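Local atomic coordinates of large adhesion protein (Lap) involved in biofilm formation (Marinobacter hydrocarbonoclasticus, PDB entry 6XI3), a protein that probably forms part of the long extending region of a bacterial biofilm adhesin, a string of Ig-like beta-sandwich repeats with calcium bound at their junctions. Residues I381-A393 and A402-T414. Sequence-based numbering, arbitrary orientation.
With NA (sodium ion), chain H; CA (calcium ion), chain C.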
loop_
_atom_site.group_PDB
_atom_site.type_symbol
_atom_site.label_atom_id
_atom_site.label_comp_id
_atom_site.label_asym_id
_atom_site.label_seq_id
_atom_site.Cartn_x
_atom_site.Cartn_y
_atom_site.Cartn_z
ATOM N N ILE A 381 -23.781 65.292 -21.972
ATOM C CA ILE A 381 -23.292 65.266 -23.382
ATOM C C ILE A 381 -23.283 66.688 -23.918
ATOM O O ILE A 381 -23.299 66.830 -25.144
ATOM C CB ILE A 381 -24.119 64.312 -24.256
ATOM C CG1 ILE A 381 -25.594 64.714 -24.357
ATOM C CG2 ILE A 381 -23.959 62.881 -23.750
ATOM C CD1 ILE A 381 -26.318 63.969 -25.457
ATOM N N SER A 382 -23.221 67.684 -23.030
ATOM C CA SER A 382 -23.103 69.116 -23.417
ATOM C C SER A 382 -21.826 69.361 -24.253
ATOM O O SER A 382 -21.791 70.391 -24.939
ATOM C CB SER A 382 -23.185 70.047 -22.226
ATOM O OG SER A 382 -22.142 69.781 -21.295
ATOM N N SER A 383 -20.817 68.483 -24.210
ATOM C CA SER A 383 -19.584 68.599 -25.034
ATOM C C SER A 383 -19.810 68.070 -26.453
ATOM O O SER A 383 -18.910 68.255 -27.277
ATOM C CB SER A 383 -18.404 67.880 -24.385
ATOM O OG SER A 383 -18.594 66.471 -24.402
ATOM N N LEU A 384 -20.921 67.383 -26.740
ATOM C CA LEU A 384 -21.175 66.827 -28.096
ATOM C C LEU A 384 -21.939 67.862 -28.923
ATOM O O LEU A 384 -22.572 68.739 -28.320
ATOM C CB LEU A 384 -21.966 65.525 -27.974
ATOM C CG LEU A 384 -21.292 64.446 -27.121
ATOM C CD1 LEU A 384 -22.024 63.107 -27.215
ATOM C CD2 LEU A 384 -19.832 64.278 -27.534
ATOM N N VAL A 385 -21.966 67.687 -30.240
ATOM C CA VAL A 385 -22.636 68.640 -31.171
ATOM C C VAL A 385 -23.874 67.962 -31.756
ATOM O O VAL A 385 -23.936 66.712 -31.801
ATOM C CB VAL A 385 -21.693 69.158 -32.272
ATOM C CG1 VAL A 385 -20.492 69.864 -31.674
ATOM C CG2 VAL A 385 -21.267 68.066 -33.243
ATOM N N ASP A 386 -24.817 68.773 -32.222
ATOM C CA ASP A 386 -26.069 68.259 -32.824
ATOM C C ASP A 386 -25.748 67.324 -33.986
ATOM O O ASP A 386 -24.724 67.525 -34.657
ATOM C CB ASP A 386 -26.972 69.419 -33.230
ATOM C CG ASP A 386 -27.645 70.058 -32.031
ATOM O OD1 ASP A 386 -27.350 69.656 -30.849
ATOM O OD2 ASP A 386 -28.485 70.915 -32.287
ATOM N N GLY A 387 -26.636 66.359 -34.197
ATOM C CA GLY A 387 -26.579 65.340 -35.250
ATOM C C GLY A 387 -26.561 63.953 -34.626
ATOM O O GLY A 387 -26.981 63.819 -33.449
ATOM N N ASP A 388 -26.054 62.965 -35.364
ATOM C CA ASP A 388 -26.084 61.539 -34.961
ATOM C C ASP A 388 -25.320 61.377 -33.644
ATOM O O ASP A 388 -24.333 62.114 -33.398
ATOM C CB ASP A 388 -25.525 60.620 -36.056
ATOM C CG ASP A 388 -26.487 60.394 -37.217
ATOM O OD1 ASP A 388 -27.703 60.710 -37.061
ATOM O OD2 ASP A 388 -26.022 59.898 -38.278
ATOM N N LEU A 389 -25.784 60.437 -32.831
ATOM C CA LEU A 389 -25.097 59.942 -31.619
ATOM C C LEU A 389 -24.958 58.441 -31.803
ATOM O O LEU A 389 -25.947 57.820 -32.221
ATOM C CB LEU A 389 -25.916 60.210 -30.350
ATOM C CG LEU A 389 -26.028 61.657 -29.879
ATOM C CD1 LEU A 389 -26.685 61.707 -28.508
ATOM C CD2 LEU A 389 -24.682 62.355 -29.842
ATOM N N THR A 390 -23.789 57.907 -31.469
ATOM C CA THR A 390 -23.544 56.454 -31.387
ATOM C C THR A 390 -23.085 56.136 -29.970
ATOM O O THR A 390 -22.122 56.760 -29.508
ATOM C CB THR A 390 -22.504 55.981 -32.409
ATOM O OG1 THR A 390 -22.960 56.425 -33.681
ATOM C CG2 THR A 390 -22.353 54.474 -32.388
ATOM N N VAL A 391 -23.830 55.264 -29.307
ATOM C CA VAL A 391 -23.525 54.767 -27.944
ATOM C C VAL A 391 -22.866 53.400 -28.136
ATOM O O VAL A 391 -23.440 52.587 -28.877
ATOM C CB VAL A 391 -24.800 54.664 -27.100
ATOM C CG1 VAL A 391 -24.550 53.946 -25.771
ATOM C CG2 VAL A 391 -25.423 56.040 -26.859
ATOM N N GLU A 392 -21.701 53.178 -27.526
ATOM C CA GLU A 392 -21.021 51.857 -27.511
ATOM C C GLU A 392 -20.863 51.434 -26.042
ATOM O O GLU A 392 -20.419 52.243 -25.224
ATOM C CB GLU A 392 -19.709 51.945 -28.291
ATOM C CG GLU A 392 -18.834 50.700 -28.198
ATOM C CD GLU A 392 -19.234 49.555 -29.118
ATOM O OE1 GLU A 392 -20.224 49.710 -29.876
ATOM O OE2 GLU A 392 -18.554 48.507 -29.083
ATOM N N ALA A 393 -21.239 50.203 -25.718
ATOM C CA ALA A 393 -21.010 49.626 -24.379
ATOM C C ALA A 393 -20.199 48.336 -24.506
ATOM O O ALA A 393 -20.453 47.558 -25.446
ATOM C CB ALA A 393 -22.335 49.409 -23.708
ATOM N N ALA A 402 -14.585 40.317 -24.860
ATOM C CA ALA A 402 -15.129 41.698 -24.912
ATOM C C ALA A 402 -16.539 41.637 -25.505
ATOM O O ALA A 402 -16.686 41.359 -26.696
ATOM C CB ALA A 402 -14.232 42.607 -25.720
ATOM N N LEU A 403 -17.551 41.772 -24.668
ATOM C CA LEU A 403 -18.969 41.703 -25.098
ATOM C C LEU A 403 -19.436 43.129 -25.334
ATOM O O LEU A 403 -19.277 43.923 -24.384
ATOM C CB LEU A 403 -19.784 41.050 -24.000
ATOM C CG LEU A 403 -19.250 39.692 -23.577
ATOM C CD1 LEU A 403 -19.969 39.270 -22.311
ATOM C CD2 LEU A 403 -19.412 38.678 -24.723
ATOM N N THR A 404 -19.910 43.427 -26.547
ATOM C CA THR A 404 -20.227 44.813 -26.985
ATOM C C THR A 404 -21.598 44.875 -27.647
ATOM O O THR A 404 -22.172 43.828 -28.043
ATOM C CB THR A 404 -19.186 45.422 -27.926
ATOM O OG1 THR A 404 -19.215 44.685 -29.143
ATOM C CG2 THR A 404 -17.793 45.432 -27.351
ATOM N N ASP A 405 -22.104 46.103 -27.705
ATOM C CA ASP A 405 -23.346 46.470 -28.400
ATOM C C ASP A 405 -23.272 47.975 -28.648
ATOM O O ASP A 405 -22.465 48.641 -27.989
ATOM C CB ASP A 405 -24.600 46.041 -27.635
ATOM C CG ASP A 405 -25.854 46.180 -28.491
ATOM O OD1 ASP A 405 -25.704 46.142 -29.737
ATOM O OD2 ASP A 405 -26.957 46.345 -27.926
ATOM N N SER A 406 -24.010 48.447 -29.640
ATOM C CA SER A 406 -24.138 49.889 -29.946
ATOM C C SER A 406 -25.619 50.254 -30.039
ATOM O O SER A 406 -26.494 49.357 -30.146
ATOM C CB SER A 406 -23.364 50.267 -31.183
ATOM O OG SER A 406 -24.003 49.752 -32.334
ATOM N N ALA A 407 -25.898 51.539 -29.878
ATOM C CA ALA A 407 -27.223 52.115 -30.142
ATOM C C ALA A 407 -27.030 53.507 -30.739
ATOM O O ALA A 407 -25.943 54.124 -30.574
ATOM C CB ALA A 407 -28.025 52.133 -28.883
ATOM N N ASN A 408 -28.032 53.942 -31.472
ATOM C CA ASN A 408 -27.957 55.154 -32.316
ATOM C C ASN A 408 -29.060 56.077 -31.826
ATOM O O ASN A 408 -30.119 55.581 -31.419
ATOM C CB ASN A 408 -28.116 54.843 -33.806
ATOM C CG ASN A 408 -27.004 53.974 -34.353
ATOM O OD1 ASN A 408 -27.273 52.888 -34.859
ATOM N ND2 ASN A 408 -25.765 54.427 -34.245
ATOM N N GLY A 409 -28.788 57.372 -31.864
ATOM C CA GLY A 409 -29.817 58.391 -31.650
ATOM C C GLY A 409 -29.328 59.690 -32.215
ATOM O O GLY A 409 -28.427 59.670 -33.099
ATOM N N ALA A 410 -29.846 60.777 -31.662
ATOM C CA ALA A 410 -29.640 62.134 -32.190
ATOM C C ALA A 410 -29.657 63.096 -31.012
ATOM O O ALA A 410 -30.374 62.843 -30.009
ATOM C CB ALA A 410 -30.689 62.460 -33.223
ATOM N N LEU A 411 -28.818 64.110 -31.122
ATOM C CA LEU A 411 -28.800 65.278 -30.243
ATOM C C LEU A 411 -29.320 66.477 -31.040
ATOM O O LEU A 411 -28.829 66.702 -32.154
ATOM C CB LEU A 411 -27.345 65.469 -29.821
ATOM C CG LEU A 411 -27.048 66.680 -28.956
ATOM C CD1 LEU A 411 -27.934 66.699 -27.716
ATOM C CD2 LEU A 411 -25.579 66.666 -28.579
ATOM N N ASP A 412 -30.234 67.231 -30.459
ATOM C CA ASP A 412 -30.810 68.448 -31.094
ATOM C C ASP A 412 -31.003 69.483 -29.979
ATOM O O ASP A 412 -32.146 69.744 -29.561
ATOM C CB ASP A 412 -32.069 68.091 -31.885
ATOM C CG ASP A 412 -32.651 69.286 -32.646
ATOM O OD1 ASP A 412 -31.890 70.238 -32.895
ATOM O OD2 ASP A 412 -33.840 69.233 -33.009
ATOM N N ALA A 413 -29.886 69.950 -29.439
ATOM C CA ALA A 413 -29.812 70.901 -28.314
ATOM C C ALA A 413 -29.855 72.342 -28.833
ATOM O O ALA A 413 -30.204 73.163 -28.037
ATOM C CB ALA A 413 -28.548 70.662 -27.525
ATOM N N THR A 414 -29.489 72.617 -30.097
ATOM C CA THR A 414 -29.438 73.983 -30.704
ATOM C C THR A 414 -30.561 74.154 -31.745
ATOM O O THR A 414 -30.656 73.237 -32.592
ATOM C CB THR A 414 -28.064 74.249 -31.345
ATOM O OG1 THR A 414 -27.097 74.006 -30.325
ATOM C CG2 THR A 414 -27.889 75.654 -31.899
HETATM NA NA NA H . -23.667 64.820 -33.565
HETATM CA CA CA C . -30.213 71.521 -33.920
HETATM O O HOH W 1 -21.071 46.998 -30.647
HETATM O O HOH W 2 -29.822 69.739 -35.320
#
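Leu411 CG stands anti to the backbone N (chi1 177°) and Asp386 CG anti to its carbonyl carbon (chi1 -75°), which brings the leucine against residues 381-385 and the carboxylate against the chain terminus. Leu411 ends the second strand of the last antiparallel beta hairpin of an Ig-like beta-sandwich, and Asp386 immediately precedes the first; 402-411 is an outermost strand of its sheet. Leu411 CD1 meets Ile381 CD1 tip to tip at 3.9 Å, while CD2 rests on Leu384 CB and on the carbonyl oxygens of Leu384 and Val385; Leu389 CG packs on Leu411 CB at 4.0 Å. Paired backbone bonds join Gly387 to Leu411, Leu389 to Gly409, Val391 to Ala407 and Ala393 to Asp405. On the face bearing Asp388, Thr390 and Glu392, opposite Leu389 and Leu411, a water donates to Glu392 OE1. Val385 O and Asp388 O bind sodium with Ser357 OG. Asp412 OD1, Thr414 O and a water join Asp386 OD2 on the calcium ion. Both carboxylate oxygens of Asp386 are gripped: Ala413 N reaches OD1 at 2.9 Å, 31° out of the carboxylate plane, whereas OD2, 2.5 Å from calcium, accepts Thr414 N through its syn lone pair.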